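Local structure of vinylacetyl-CoA Delta-isomerase (Nitrosopumilus maritimus SCM1, 6VJR) at residues Asp7-Leu12 / Met34-Ile39; Thr286-Arg291 / Ser352-Asn357; Val302-Ala307 / Ile327-Leu332. The protein probably dehydrates 4-hydroxybutyryl-CoA and isomerises vinylacetyl-CoA to crotonyl-CoA, using bound FAD, a [4Fe-4S] cluster and an iron ion. One frame throughout, in Å; residues are numbered along the deposited sequence.

Contact 1 of 3, residues Asp7-Leu12 / Met34-Ile39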
loop_
_atom_site.group_PDB
_atom_site.type_symbol
_atom_site.label_atom_id
_atom_site.label_comp_id
_atom_site.label_asym_id
_atom_site.label_seq_id
_atom_site.Cartn_x
_atom_site.Cartn_y
_atom_site.Cartn_z
ATOM N N ASP A 7 34.885 14.097 -27.602
ATOM C CA ASP A 7 36.071 14.630 -26.949
ATOM C C ASP A 7 36.247 13.984 -25.565
ATOM O O ASP A 7 37.353 13.645 -25.139
ATOM C CB ASP A 7 35.951 16.129 -26.757
ATOM C CG ASP A 7 36.014 17.019 -27.991
ATOM O OD1 ASP A 7 36.474 16.567 -29.051
ATOM O OD2 ASP A 7 35.538 18.158 -27.878
ATOM N N TYR A 8 35.129 13.809 -24.855
ATOM C CA TYR A 8 35.152 13.203 -23.530
ATOM C C TYR A 8 35.657 11.765 -23.601
ATOM O O TYR A 8 36.550 11.370 -22.858
ATOM C CB TYR A 8 33.773 13.285 -22.900
ATOM C CG TYR A 8 33.620 12.312 -21.741
ATOM C CD1 TYR A 8 34.299 12.504 -20.524
ATOM C CD2 TYR A 8 32.854 11.175 -21.876
ATOM C CE1 TYR A 8 34.201 11.596 -19.485
ATOM C CE2 TYR A 8 32.700 10.302 -20.822
ATOM C CZ TYR A 8 33.387 10.490 -19.637
ATOM O OH TYR A 8 33.198 9.576 -18.648
ATOM N N ILE A 9 35.138 10.999 -24.554
ATOM C CA ILE A 9 35.584 9.618 -24.702
ATOM C C ILE A 9 37.094 9.557 -24.972
ATOM O O ILE A 9 37.808 8.789 -24.347
ATOM C CB ILE A 9 34.742 8.905 -25.756
ATOM C CG1 ILE A 9 33.312 8.791 -25.245
ATOM C CG2 ILE A 9 35.317 7.550 -26.163
ATOM C CD1 ILE A 9 32.327 8.313 -26.291
ATOM N N GLU A 10 37.606 10.456 -25.821
ATOM C CA GLU A 10 39.024 10.494 -26.094
ATOM C C GLU A 10 39.841 10.842 -24.847
ATOM O O GLU A 10 40.906 10.275 -24.675
ATOM C CB GLU A 10 39.249 11.520 -27.200
ATOM C CG GLU A 10 40.695 11.587 -27.671
ATOM C CD GLU A 10 41.294 10.286 -28.179
ATOM O OE1 GLU A 10 40.585 9.461 -28.821
ATOM O OE2 GLU A 10 42.512 10.111 -27.911
ATOM N N SER A 11 39.330 11.718 -23.966
ATOM C CA SER A 11 40.019 12.119 -22.741
ATOM C C SER A 11 40.191 10.944 -21.755
ATOM O O SER A 11 41.040 11.021 -20.856
ATOM C CB SER A 11 39.256 13.244 -22.025
ATOM O OG SER A 11 38.166 12.708 -21.245
ATOM N N LEU A 12 39.434 9.846 -21.946
ATOM C CA LEU A 12 39.494 8.674 -21.057
ATOM C C LEU A 12 40.512 7.635 -21.521
ATOM O O LEU A 12 40.711 6.622 -20.839
ATOM C CB LEU A 12 38.132 7.984 -20.966
ATOM C CG LEU A 12 37.002 8.791 -20.332
ATOM C CD1 LEU A 12 35.729 7.965 -20.298
ATOM C CD2 LEU A 12 37.414 9.268 -18.951
ATOM N N MET A 34 31.878 -4.157 -21.231
ATOM C CA MET A 34 31.068 -4.046 -20.032
ATOM C C MET A 34 31.053 -2.624 -19.493
ATOM O O MET A 34 30.094 -2.228 -18.814
ATOM C CB MET A 34 31.557 -5.007 -18.946
ATOM C CG MET A 34 30.667 -5.065 -17.737
ATOM S SD MET A 34 31.076 -6.423 -16.638
ATOM C CE MET A 34 30.761 -5.695 -15.011
ATOM N N ILE A 35 32.086 -1.858 -19.827
ATOM C CA ILE A 35 32.301 -0.526 -19.283
ATOM C C ILE A 35 31.830 0.544 -20.268
ATOM O O ILE A 35 31.343 1.607 -19.862
ATOM C CB ILE A 35 33.771 -0.351 -18.892
ATOM C CG1 ILE A 35 34.235 -1.456 -17.924
ATOM C CG2 ILE A 35 34.040 1.056 -18.341
ATOM C CD1 ILE A 35 35.698 -1.346 -17.522
ATOM N N ARG A 36 31.943 0.276 -21.567
ATOM C CA ARG A 36 31.671 1.298 -22.554
ATOM C C ARG A 36 30.250 1.861 -22.409
ATOM O O ARG A 36 30.045 3.054 -22.569
ATOM C CB ARG A 36 31.949 0.836 -23.982
ATOM C CG ARG A 36 31.626 1.869 -25.058
ATOM C CD ARG A 36 32.345 3.168 -24.812
ATOM N NE ARG A 36 32.210 4.020 -25.994
ATOM C CZ ARG A 36 33.039 4.062 -27.022
ATOM N NH1 ARG A 36 34.113 3.308 -27.034
ATOM N NH2 ARG A 36 32.759 4.813 -28.061
ATOM N N PRO A 37 29.191 1.090 -22.106
ATOM C CA PRO A 37 27.856 1.701 -22.005
ATOM C C PRO A 37 27.792 2.812 -20.956
ATOM O O PRO A 37 27.089 3.796 -21.133
ATOM C CB PRO A 37 26.947 0.508 -21.648
ATOM C CG PRO A 37 27.692 -0.664 -22.284
ATOM C CD PRO A 37 29.142 -0.379 -21.991
ATOM N N SER A 38 28.507 2.649 -19.821
ATOM C CA SER A 38 28.524 3.712 -18.824
ATOM C C SER A 38 29.226 4.979 -19.332
ATOM O O SER A 38 28.828 6.102 -19.007
ATOM C CB SER A 38 29.134 3.230 -17.532
ATOM O OG SER A 38 30.519 2.924 -17.586
ATOM N N ILE A 39 30.276 4.790 -20.104
ATOM C CA ILE A 39 30.970 5.903 -20.758
ATOM C C ILE A 39 30.027 6.652 -21.688
ATOM O O ILE A 39 30.039 7.878 -21.762
ATOM C CB ILE A 39 32.260 5.384 -21.403
ATOM C CG1 ILE A 39 33.254 5.036 -20.271
ATOM C CG2 ILE A 39 32.839 6.361 -22.397
ATOM C CD1 ILE A 39 34.421 4.206 -20.710
#

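Contact 2 of 3, residues Thr286-Arg291 / Ser352-Asn357. With FE (Fe (III) ion), chain I.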
loop_
_atom_site.group_PDB
_atom_site.type_symbol
_atom_site.label_atom_id
_atom_site.label_comp_id
_atom_site.label_asym_id
_atom_site.label_seq_id
_atom_site.Cartn_x
_atom_site.Cartn_y
_atom_site.Cartn_z
ATOM N N THR A 286 23.519 15.313 1.039
ATOM C CA THR A 286 22.319 14.498 0.961
ATOM C C THR A 286 21.072 15.326 0.660
ATOM O O THR A 286 20.155 14.828 0.000
ATOM C CB THR A 286 22.117 13.567 2.161
ATOM O OG1 THR A 286 21.977 14.318 3.369
ATOM C CG2 THR A 286 23.234 12.544 2.250
ATOM N N CYS A 287 20.996 16.550 1.154
ATOM C CA CYS A 287 19.886 17.431 0.832
ATOM C C CYS A 287 19.772 17.577 -0.687
ATOM O O CYS A 287 18.688 17.410 -1.243
ATOM C CB CYS A 287 20.126 18.781 1.490
ATOM S SG CYS A 287 18.814 19.991 1.224
ATOM N N TYR A 288 20.866 17.965 -1.358
ATOM C CA TYR A 288 20.819 18.057 -2.804
ATOM C C TYR A 288 20.494 16.715 -3.438
ATOM O O TYR A 288 19.650 16.600 -4.352
ATOM C CB TYR A 288 22.141 18.557 -3.371
ATOM C CG TYR A 288 22.482 20.027 -3.129
ATOM C CD1 TYR A 288 21.760 21.055 -3.702
ATOM C CD2 TYR A 288 23.487 20.372 -2.238
ATOM C CE1 TYR A 288 22.086 22.368 -3.466
ATOM C CE2 TYR A 288 23.839 21.686 -2.014
ATOM C CZ TYR A 288 23.083 22.697 -2.564
ATOM O OH TYR A 288 23.424 24.010 -2.343
ATOM N N HIS A 289 21.271 15.709 -3.042
ATOM C CA HIS A 289 21.248 14.466 -3.789
ATOM C C HIS A 289 19.905 13.732 -3.657
ATOM O O HIS A 289 19.463 13.109 -4.629
ATOM C CB HIS A 289 22.430 13.576 -3.460
ATOM C CG HIS A 289 22.691 12.585 -4.543
ATOM N ND1 HIS A 289 23.023 12.920 -5.836
ATOM C CD2 HIS A 289 22.579 11.242 -4.526
ATOM C CE1 HIS A 289 23.098 11.778 -6.551
ATOM N NE2 HIS A 289 22.833 10.744 -5.765
ATOM N N ARG A 290 19.241 13.865 -2.509
ATOM C CA ARG A 290 17.956 13.207 -2.271
ATOM C C ARG A 290 16.879 13.728 -3.225
ATOM O O ARG A 290 15.917 13.035 -3.493
ATOM C CB ARG A 290 17.573 13.309 -0.795
ATOM C CG ARG A 290 18.350 12.277 0.009
ATOM C CD ARG A 290 18.127 12.305 1.480
ATOM N NE ARG A 290 18.998 11.336 2.139
ATOM C CZ ARG A 290 19.364 11.407 3.406
ATOM N NH1 ARG A 290 18.745 12.216 4.231
ATOM N NH2 ARG A 290 20.379 10.701 3.825
ATOM N N ARG A 291 17.049 14.917 -3.825
ATOM C CA ARG A 291 16.113 15.319 -4.866
ATOM C C ARG A 291 16.705 15.354 -6.283
ATOM O O ARG A 291 15.974 15.643 -7.244
ATOM C CB ARG A 291 15.314 16.566 -4.543
ATOM C CG ARG A 291 16.048 17.815 -4.169
ATOM C CD ARG A 291 16.520 18.694 -5.349
ATOM N NE ARG A 291 17.840 18.317 -5.845
ATOM C CZ ARG A 291 18.619 19.115 -6.618
ATOM N NH1 ARG A 291 18.164 20.272 -7.135
ATOM N NH2 ARG A 291 19.841 18.720 -6.904
ATOM N N SER A 352 27.445 31.452 1.664
ATOM C CA SER A 352 28.432 31.537 0.584
ATOM C C SER A 352 27.882 32.083 -0.739
ATOM O O SER A 352 28.662 32.376 -1.647
ATOM C CB SER A 352 29.025 30.173 0.338
ATOM O OG SER A 352 28.067 29.288 -0.213
ATOM N N GLY A 353 26.545 32.117 -0.881
ATOM C CA GLY A 353 25.886 32.563 -2.093
ATOM C C GLY A 353 25.180 31.448 -2.858
ATOM O O GLY A 353 24.302 31.740 -3.678
ATOM N N VAL A 354 25.600 30.195 -2.636
ATOM C CA VAL A 354 24.946 29.062 -3.276
ATOM C C VAL A 354 23.531 28.904 -2.706
ATOM O O VAL A 354 23.292 29.178 -1.544
ATOM C CB VAL A 354 25.754 27.748 -3.141
ATOM C CG1 VAL A 354 25.850 27.271 -1.700
ATOM C CG2 VAL A 354 25.229 26.634 -4.018
ATOM N N TYR A 355 22.599 28.440 -3.537
ATOM C CA TYR A 355 21.253 28.064 -3.121
ATOM C C TYR A 355 21.223 26.582 -2.732
ATOM O O TYR A 355 21.825 25.734 -3.410
ATOM C CB TYR A 355 20.211 28.373 -4.202
ATOM C CG TYR A 355 19.729 29.808 -4.138
ATOM C CD1 TYR A 355 20.605 30.873 -4.320
ATOM C CD2 TYR A 355 18.404 30.106 -3.840
ATOM C CE1 TYR A 355 20.171 32.180 -4.177
ATOM C CE2 TYR A 355 17.963 31.402 -3.697
ATOM C CZ TYR A 355 18.854 32.443 -3.866
ATOM O OH TYR A 355 18.458 33.740 -3.745
ATOM N N LEU A 356 20.548 26.301 -1.620
ATOM C CA LEU A 356 20.275 24.944 -1.139
ATOM C C LEU A 356 18.782 24.675 -1.237
ATOM O O LEU A 356 17.959 25.472 -0.797
ATOM C CB LEU A 356 20.777 24.869 0.306
ATOM C CG LEU A 356 20.586 23.525 1.017
ATOM C CD1 LEU A 356 21.490 22.471 0.397
ATOM C CD2 LEU A 356 20.856 23.635 2.475
ATOM N N ASN A 357 18.412 23.526 -1.798
ATOM C CA ASN A 357 17.030 23.124 -1.890
ATOM C C ASN A 357 16.469 22.805 -0.499
ATOM O O ASN A 357 17.185 22.650 0.487
ATOM C CB ASN A 357 16.906 21.904 -2.801
ATOM C CG ASN A 357 17.752 20.774 -2.283
ATOM O OD1 ASN A 357 18.982 20.841 -2.243
ATOM N ND2 ASN A 357 17.093 19.719 -1.860
HETATM FE FE FE I . 22.449 8.523 -6.087
#

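Contact 3 of 3, residues Val302-Ala307 / Ile327-Leu332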
loop_
_atom_site.group_PDB
_atom_site.type_symbol
_atom_site.label_atom_id
_atom_site.label_comp_id
_atom_site.label_asym_id
_atom_site.label_seq_id
_atom_site.Cartn_x
_atom_site.Cartn_y
_atom_site.Cartn_z
ATOM N N VAL A 302 10.617 6.026 -19.542
ATOM C CA VAL A 302 11.059 4.960 -20.448
ATOM C C VAL A 302 10.317 3.653 -20.142
ATOM O O VAL A 302 9.830 3.005 -21.058
ATOM C CB VAL A 302 12.589 4.782 -20.380
ATOM C CG1 VAL A 302 13.039 3.555 -21.156
ATOM C CG2 VAL A 302 13.335 6.018 -20.842
ATOM N N LEU A 303 10.256 3.248 -18.872
ATOM C CA LEU A 303 9.622 1.995 -18.480
ATOM C C LEU A 303 8.131 1.998 -18.816
ATOM O O LEU A 303 7.563 1.022 -19.264
ATOM C CB LEU A 303 9.969 1.718 -17.031
ATOM C CG LEU A 303 9.543 0.331 -16.546
ATOM C CD1 LEU A 303 9.997 -0.771 -17.421
ATOM C CD2 LEU A 303 10.090 0.147 -15.119
ATOM N N ILE A 304 7.480 3.140 -18.585
ATOM C CA ILE A 304 6.072 3.300 -18.918
ATOM C C ILE A 304 5.892 3.129 -20.431
ATOM O O ILE A 304 5.027 2.409 -20.929
ATOM C CB ILE A 304 5.560 4.654 -18.430
ATOM C CG1 ILE A 304 5.503 4.719 -16.920
ATOM C CG2 ILE A 304 4.231 4.987 -19.099
ATOM C CD1 ILE A 304 5.347 6.122 -16.378
ATOM N N GLY A 305 6.764 3.786 -21.194
ATOM C CA GLY A 305 6.757 3.649 -22.628
ATOM C C GLY A 305 6.970 2.196 -23.079
ATOM O O GLY A 305 6.345 1.753 -24.046
ATOM N N ALA A 306 7.871 1.467 -22.414
ATOM C CA ALA A 306 8.102 0.080 -22.753
ATOM C C ALA A 306 6.866 -0.764 -22.466
ATOM O O ALA A 306 6.504 -1.608 -23.294
ATOM C CB ALA A 306 9.290 -0.430 -22.034
ATOM N N ALA A 307 6.226 -0.538 -21.306
ATOM C CA ALA A 307 5.034 -1.297 -20.957
ATOM C C ALA A 307 3.920 -1.016 -21.996
ATOM O O ALA A 307 3.211 -1.909 -22.454
ATOM C CB ALA A 307 4.624 -0.898 -19.563
ATOM N N ILE A 327 -1.722 4.388 -16.048
ATOM C CA ILE A 327 -2.053 5.577 -15.257
ATOM C C ILE A 327 -1.398 5.521 -13.878
ATOM O O ILE A 327 -0.830 6.501 -13.390
ATOM C CB ILE A 327 -3.561 5.816 -15.195
ATOM C CG1 ILE A 327 -4.174 6.126 -16.561
ATOM C CG2 ILE A 327 -3.888 6.876 -14.162
ATOM C CD1 ILE A 327 -5.689 5.971 -16.632
ATOM N N GLU A 328 -1.457 4.373 -13.219
ATOM C CA GLU A 328 -0.855 4.278 -11.899
ATOM C C GLU A 328 0.647 4.559 -11.959
ATOM O O GLU A 328 1.218 5.212 -11.097
ATOM C CB GLU A 328 -1.099 2.924 -11.256
ATOM C CG GLU A 328 -0.754 2.880 -9.765
ATOM C CD GLU A 328 -1.583 3.795 -8.856
ATOM O OE1 GLU A 328 -2.737 4.141 -9.235
ATOM O OE2 GLU A 328 -1.102 4.206 -7.762
ATOM N N MET A 329 1.316 3.920 -12.913
ATOM C CA MET A 329 2.754 4.075 -13.058
ATOM C C MET A 329 3.019 5.582 -13.203
ATOM O O MET A 329 3.955 6.119 -12.628
ATOM C CB MET A 329 3.239 3.280 -14.280
ATOM C CG MET A 329 3.115 1.757 -14.151
ATOM S SD MET A 329 3.299 0.871 -15.713
ATOM C CE MET A 329 5.081 0.824 -15.925
ATOM N N THR A 330 2.224 6.219 -14.055
ATOM C CA THR A 330 2.434 7.638 -14.346
ATOM C C THR A 330 2.251 8.494 -13.084
ATOM O O THR A 330 3.081 9.375 -12.775
ATOM C CB THR A 330 1.454 8.103 -15.439
ATOM O OG1 THR A 330 1.730 7.410 -16.658
ATOM C CG2 THR A 330 1.573 9.575 -15.697
ATOM N N HIS A 331 1.195 8.198 -12.321
ATOM C CA HIS A 331 0.880 8.916 -11.092
ATOM C C HIS A 331 2.013 8.790 -10.061
ATOM O O HIS A 331 2.493 9.773 -9.495
ATOM C CB HIS A 331 -0.410 8.346 -10.481
ATOM C CG HIS A 331 -0.645 8.895 -9.123
ATOM N ND1 HIS A 331 -0.973 10.203 -8.853
ATOM C CD2 HIS A 331 -0.565 8.297 -7.963
ATOM C CE1 HIS A 331 -0.983 10.385 -7.536
ATOM N NE2 HIS A 331 -0.788 9.203 -6.962
ATOM N N LEU A 332 2.500 7.574 -9.844
ATOM C CA LEU A 332 3.601 7.376 -8.883
ATOM C C LEU A 332 4.879 8.100 -9.335
ATOM O O LEU A 332 5.604 8.726 -8.560
ATOM C CB LEU A 332 3.833 5.878 -8.733
ATOM C CG LEU A 332 2.688 5.060 -8.136
ATOM C CD1 LEU A 332 3.058 3.594 -8.076
ATOM C CD2 LEU A 332 2.354 5.559 -6.729
#

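Contact 1 of 3, residues Asp7-Leu12 / Met34-Ile39
Three side chains of 7-12, Tyr8, Ile9 and Leu12, close on Ile39 in a small apolar contact between the short N-terminal helix 5-11 and the start of helix 36-51, in the N-terminal part of the chain. Ile39 supplies most of the buried area from its side: its CG2 branch meets Ile9 CG1 at 3.8 Å, and its CG1 branch meets Leu12 CD1, also at 3.8 Å. Leu12 and Ile39 reach toward each other tip to tip, whereas the Ile9 and Ile39 chains run at a slant to one another. In Ile39, CG2 stands opposite the backbone N while CG1 lies beside it (chi1 -71°), an arrangement in which CG2 touches both Ile9 and Leu12 while CG1 meets Leu12. Tyr8 adds its ring edge: CE2 lies 3.7 Å from Ile39 O, with the oxygen near the ring plane. Beyond that edge, Tyr8 OH bonds to Asn192 O. Arg36, bent at chi2, brings its guanidinium to Ile9, whose CD1 is 3.9 Å from NH2 and whose CG2 lies over one face toward the rim. Arg36 NE bonds to Asn40 OD1 and NH1 to Val30 O. No hydrogen bond joins the segments, so the fit depends on the shape of the branched side chains, while the hydroxyl of Tyr8 and two nitrogens of Arg36 find their partners outside the two segments.

Contact 2 of 3, residues Thr286-Arg291 / Ser352-Asn357
Tyr288 lays one face of its ring against Leu356, whose CD1 sits 3.7 Å from the ring centroid and 25° off the normal, a CH-pi contact displaced toward the rim. At the far end of the ring, Tyr288 OH donates to Tyr355 O at 2.6 Å, approaching from above the carbonyl plane. Leu356 CD1 also meets Cys287 SG at 3.7 Å. Asn357 then turns its amide into the helix: with CG set between the backbone N and the carbonyl carbon (chi1 58°), ND2 donates to Cys287 O over 2.9 Å, nearly straight at the N-H but from well above the carbonyl plane of Cys287, and gives a second bond to Ser343 OG. Arg291 packs its CG 3.2 Å from Asn357 ND2; its NE bonds back to Tyr288 O, and NH1 reaches Gln83. A phenylalanine in place of Tyr288 would probably leave Tyr355 O without its donor from the helix. On the same helix His289 NE2 binds the iron ion at 2.3 Å, which Tyr293 and Glu443 also ligate. The contact thus joins strand 355-356 to the side of helix 278-292 turned away from His289, next to the [4Fe-4S] cluster in the acyl-CoA dehydrogenase-like C-terminal region.

Contact 3 of 3, residues Val302-Ala307 / Ile327-Leu332
Ile304 and Met329 lie alongside each other, pointing opposite ways, each leaning from its own helix into the space between the two. Their side chains overlap along their lengths: Ile304 CG1 lies 3.8 Å from Met329 CB and 4.0 Å from Met329 CE, so the methionine touches the isoleucine at both its root and its tip. The Met329 chain is extended through chi2 and bends only at chi3 (80°), and this last turn brings its methyl against the opposing backbone, with CE 4.0 Å from Ile304 CA. The same methyl reaches Ala307 CB at 4.1 Å, one helical turn on. The end of the same Ile304 branch, CD1, meets Thr330 OG1 at 3.8 Å, the two side chains crossing at about a right angle. That hydroxyl is hydrogen-bonded to Ile326 O of its own helix. The helical segments run antiparallel, at 177°, with axes 10.2 Å apart, and helices 295-314 and 320-345 form a helical hairpin. Together with helix 372-384, which touches both Met329 and Leu303, and helix 418-432, which touches Leu303, they are consistent with the C-terminal helical bundle of the acyl-CoA dehydrogenase fold. All the residues that meet here are buried, and no hydrogen bond passes between the two segments. Another face of helix 320-345 belongs to the subunit interface: Glu328 forms salt bridges with Arg371 and Arg455 of the second subunit, and His331 bonds to Asn368 of that subunit. Thr330 lies at the border, touching both Ile304 and Met462 of the second subunit. The Ala307 side chain is about 10 Å from a bound FAD.

How the contacts relate
From the N terminus, contact 1 comes first, closing a 21-residue connection that holds two short strands and bringing helix 36-51 back against helix 5-11. It is complete long before the others begin and lies in the N-terminal part of the chain. Contact 2 opens on helix 278-292 and closes 60 residues later at strand 355-356. Within that mostly helical excursion lies the whole of contact 3, which joins helices 295-314 and 320-345 across a 19-residue connection; nothing crosses. Contacts 2 and 3 are linked through successive helices, 278-292 and 295-314, yet their centres are 28 Å apart. Contact 1 lies on the opposite side of the chain's centre from contact 2.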